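Local coordinates for ESX secretion system protein YukD (Bacillus subtilis, PDB 2BPS) that is required for secretion of YukE and is probably a component or regulator of the ESX/ESAT-6-like secretion system, at residues K31-A36 against H50-V55. Sequence-based numbering, arbitrary orientation.
Sequences KVIDIA and HWIRVV
In the beta-grasp (ubiquitin-like) fold of YukD, helix 31-39 packs across a mixed five-stranded sheet, and Ile33 of the helix meets His50 and Ile52, the latter in strand 51-54. Ile33 is buried and its CB points toward the strand. It reaches out through CG1, which stands anti to the carbonyl carbon (chi1 -55°). The chain then runs on extended, which carries CD1 into the angle between the two partners.

On one side Ile33 CD1 lies 3.6 Å from Ile52 CD1. Ile33 CG1 backs this methyl contact, with Ile52 CD1 at 4.0 Å. The two isoleucine side chains run antiparallel and overlap at their ends.

On the other side the same Ile33 methyl meets His50. It approaches the imidazole obliquely and is 3.6 Å from His50 ND1. The stem of the histidine also takes part, with His50 CB at 3.7 Å from Ile33 CD1. Asp34 stands above one face of the imidazole, but His50 NE2 and Asp34 OD2 are 5.6 Å apart and do not touch. Asp34 instead makes a long salt bridge with Lys31 in its own helix.

Neighbouring parts of the fold complete the packing. Ile33 also touches Pro46, while Ile52 rests on Val29 and on Leu78 of strand 77-80. Val32, the preceding helix residue, packs on Ile7 and Ile9 of strand 4-10.

The contact is therefore carried by van der Waals packing. Two buried isoleucines join helix to sheet, and a partly exposed histidine borders them, so the meeting of these two segments rests on shape and apolar burial.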
ATOM      1  N   LYS A  31      -2.682   2.482   5.796  1.00 50.53           N
ATOM      2  CA  LYS A  31      -1.393   2.718   6.456  1.00 49.70           C
ATOM      3  C   LYS A  31      -0.246   2.801   5.467  1.00 47.90           C
ATOM      4  O   LYS A  31       0.672   3.598   5.638  1.00 46.95           O
ATOM      5  CB  LYS A  31      -1.071   1.616   7.464  1.00 51.51           C
ATOM      6  CG  LYS A  31      -0.955   2.085   8.913  1.00 53.99           C
ATOM      7  CD  LYS A  31      -0.058   3.302   9.076  1.00 54.84           C
ATOM      8  CE  LYS A  31      -0.072   3.793  10.525  1.00 55.00           C
ATOM      9  NZ  LYS A  31       0.560   5.142  10.668  1.00 56.98           N
ATOM     10  N   VAL A  32      -0.288   1.948   4.451  1.00 45.84           N
ATOM     11  CA  VAL A  32       0.739   1.941   3.426  1.00 44.43           C
ATOM     12  C   VAL A  32       0.883   3.345   2.836  1.00 42.83           C
ATOM     13  O   VAL A  32       1.982   3.763   2.464  1.00 40.51           O
ATOM     14  CB  VAL A  32       0.386   0.948   2.284  1.00 45.35           C
ATOM     15  CG1 VAL A  32       1.154   1.304   1.023  1.00 46.15           C
ATOM     16  CG2 VAL A  32       0.732  -0.466   2.700  1.00 44.91           C
ATOM     17  N   ILE A  33      -0.226   4.076   2.764  1.00 41.35           N
ATOM     18  CA  ILE A  33      -0.194   5.412   2.196  1.00 41.69           C
ATOM     19  C   ILE A  33       0.448   6.456   3.117  1.00 43.54           C
ATOM     20  O   ILE A  33       1.225   7.312   2.661  1.00 42.68           O
ATOM     21  CB  ILE A  33      -1.598   5.854   1.789  1.00 40.25           C
ATOM     22  CG1 ILE A  33      -2.196   4.824   0.833  1.00 39.50           C
ATOM     23  CG2 ILE A  33      -1.536   7.181   1.058  1.00 39.64           C
ATOM     24  CD1 ILE A  33      -3.587   5.150   0.395  1.00 38.76           C
ATOM     25  N   ASP A  34       0.136   6.392   4.407  1.00 44.52           N
ATOM     26  CA  ASP A  34       0.723   7.329   5.362  1.00 45.65           C
ATOM     27  C   ASP A  34       2.234   7.168   5.308  1.00 44.00           C
ATOM     28  O   ASP A  34       2.977   8.135   5.149  1.00 42.16           O
ATOM     29  CB  ASP A  34       0.229   7.024   6.771  1.00 50.26           C
ATOM     30  CG  ASP A  34      -1.280   7.135   6.892  1.00 56.78           C
ATOM     31  OD1 ASP A  34      -1.805   6.774   7.971  1.00 60.25           O
ATOM     32  OD2 ASP A  34      -1.936   7.582   5.914  1.00 58.26           O
ATOM     33  N   ILE A  35       2.668   5.923   5.441  1.00 42.88           N
ATOM     34  CA  ILE A  35       4.075   5.586   5.406  1.00 42.84           C
ATOM     35  C   ILE A  35       4.716   6.051   4.105  1.00 43.60           C
ATOM     36  O   ILE A  35       5.796   6.643   4.110  1.00 42.44           O
ATOM     37  CB  ILE A  35       4.261   4.068   5.549  1.00 42.87           C
ATOM     38  CG1 ILE A  35       3.673   3.616   6.890  1.00 42.21           C
ATOM     39  CG2 ILE A  35       5.733   3.702   5.434  1.00 41.19           C
ATOM     40  CD1 ILE A  35       3.878   2.157   7.183  1.00 41.69           C
ATOM     41  N   ALA A  36       4.045   5.786   2.991  1.00 44.38           N
ATOM     42  CA  ALA A  36       4.566   6.179   1.693  1.00 45.29           C
ATOM     43  C   ALA A  36       4.918   7.656   1.671  1.00 46.75           C
ATOM     44  O   ALA A  36       6.013   8.028   1.260  1.00 46.71           O
ATOM     45  CB  ALA A  36       3.555   5.875   0.622  1.00 45.08           C
ATOM     46  N   HIS A  50      -8.291   6.747  -1.067  1.00 70.00           N
ATOM     47  CA  HIS A  50      -7.235   5.827  -0.667  1.00 68.82           C
ATOM     48  C   HIS A  50      -7.422   4.446  -1.295  1.00 66.86           C
ATOM     49  O   HIS A  50      -7.558   3.446  -0.596  1.00 66.29           O
ATOM     50  CB  HIS A  50      -7.195   5.701   0.858  1.00 70.74           C
ATOM     51  CG  HIS A  50      -6.835   6.975   1.561  1.00 73.72           C
ATOM     52  ND1 HIS A  50      -5.886   7.850   1.075  1.00 74.88           N
ATOM     53  CD2 HIS A  50      -7.263   7.498   2.736  1.00 74.79           C
ATOM     54  CE1 HIS A  50      -5.744   8.857   1.920  1.00 75.24           C
ATOM     55  NE2 HIS A  50      -6.567   8.666   2.936  1.00 76.03           N
ATOM     56  N   TRP A  51      -7.424   4.390  -2.621  1.00 64.47           N
ATOM     57  CA  TRP A  51      -7.599   3.118  -3.301  1.00 61.54           C
ATOM     58  C   TRP A  51      -6.265   2.516  -3.736  1.00 59.77           C
ATOM     59  O   TRP A  51      -5.376   3.212  -4.250  1.00 58.11           O
ATOM     60  CB  TRP A  51      -8.538   3.275  -4.505  1.00 61.19           C
ATOM     61  CG  TRP A  51      -9.899   3.779  -4.127  1.00 62.08           C
ATOM     62  CD1 TRP A  51     -10.304   5.083  -4.078  1.00 63.57           C
ATOM     63  CD2 TRP A  51     -11.015   2.998  -3.675  1.00 61.32           C
ATOM     64  NE1 TRP A  51     -11.600   5.164  -3.621  1.00 62.31           N
ATOM     65  CE2 TRP A  51     -12.059   3.900  -3.367  1.00 61.45           C
ATOM     66  CE3 TRP A  51     -11.232   1.628  -3.498  1.00 60.65           C
ATOM     67  CZ2 TRP A  51     -13.304   3.475  -2.891  1.00 61.47           C
ATOM     68  CZ3 TRP A  51     -12.474   1.203  -3.023  1.00 60.81           C
ATOM     69  CH2 TRP A  51     -13.492   2.126  -2.726  1.00 61.38           C
ATOM     70  N   ILE A  52      -6.144   1.211  -3.504  1.00 57.52           N
ATOM     71  CA  ILE A  52      -4.954   0.433  -3.830  1.00 54.67           C
ATOM     72  C   ILE A  52      -5.279  -0.689  -4.796  1.00 52.17           C
ATOM     73  O   ILE A  52      -6.351  -1.287  -4.747  1.00 51.22           O
ATOM     74  CB  ILE A  52      -4.328  -0.206  -2.552  1.00 55.48           C
ATOM     75  CG1 ILE A  52      -3.395   0.790  -1.877  1.00 55.43           C
ATOM     76  CG2 ILE A  52      -3.587  -1.489  -2.891  1.00 55.52           C
ATOM     77  CD1 ILE A  52      -4.105   1.969  -1.292  1.00 56.46           C
ATOM     78  N   ARG A  53      -4.326  -0.975  -5.666  1.00 50.28           N
ATOM     79  CA  ARG A  53      -4.472  -2.041  -6.640  1.00 47.28           C
ATOM     80  C   ARG A  53      -3.355  -3.025  -6.406  1.00 45.31           C
ATOM     81  O   ARG A  53      -2.192  -2.638  -6.432  1.00 45.36           O
ATOM     82  CB  ARG A  53      -4.334  -1.488  -8.048  1.00 47.18           C
ATOM     83  CG  ARG A  53      -4.273  -2.557  -9.093  1.00 47.43           C
ATOM     84  CD  ARG A  53      -3.774  -2.016 -10.421  1.00 49.00           C
ATOM     85  NE  ARG A  53      -3.682  -3.104 -11.386  1.00 50.66           N
ATOM     86  CZ  ARG A  53      -2.754  -3.199 -12.328  1.00 50.83           C
ATOM     87  NH1 ARG A  53      -2.756  -4.237 -13.152  1.00 49.33           N
ATOM     88  NH2 ARG A  53      -1.822  -2.260 -12.442  1.00 52.09           N
ATOM     89  N   VAL A  54      -3.682  -4.286  -6.149  1.00 43.23           N
ATOM     90  CA  VAL A  54      -2.620  -5.262  -5.970  1.00 40.27           C
ATOM     91  C   VAL A  54      -2.290  -5.736  -7.362  1.00 38.86           C
ATOM     92  O   VAL A  54      -2.954  -6.597  -7.922  1.00 39.59           O
ATOM     93  CB  VAL A  54      -3.039  -6.446  -5.125  1.00 39.62           C
ATOM     94  CG1 VAL A  54      -1.891  -7.443  -5.051  1.00 37.82           C
ATOM     95  CG2 VAL A  54      -3.413  -5.968  -3.738  1.00 39.71           C
ATOM     96  N   VAL A  55      -1.255  -5.127  -7.913  1.00 36.80           N
ATOM     97  CA  VAL A  55      -0.794  -5.397  -9.256  1.00 35.18           C
ATOM     98  C   VAL A  55      -0.722  -6.863  -9.666  1.00 34.39           C
ATOM     99  O   VAL A  55      -1.314  -7.269 -10.668  1.00 33.89           O
ATOM    100  CB  VAL A  55       0.573  -4.753  -9.446  1.00 35.01           C
ATOM    101  CG1 VAL A  55       1.047  -4.948 -10.863  1.00 33.11           C
ATOM    102  CG2 VAL A  55       0.480  -3.275  -9.092  1.00 35.07           C
TER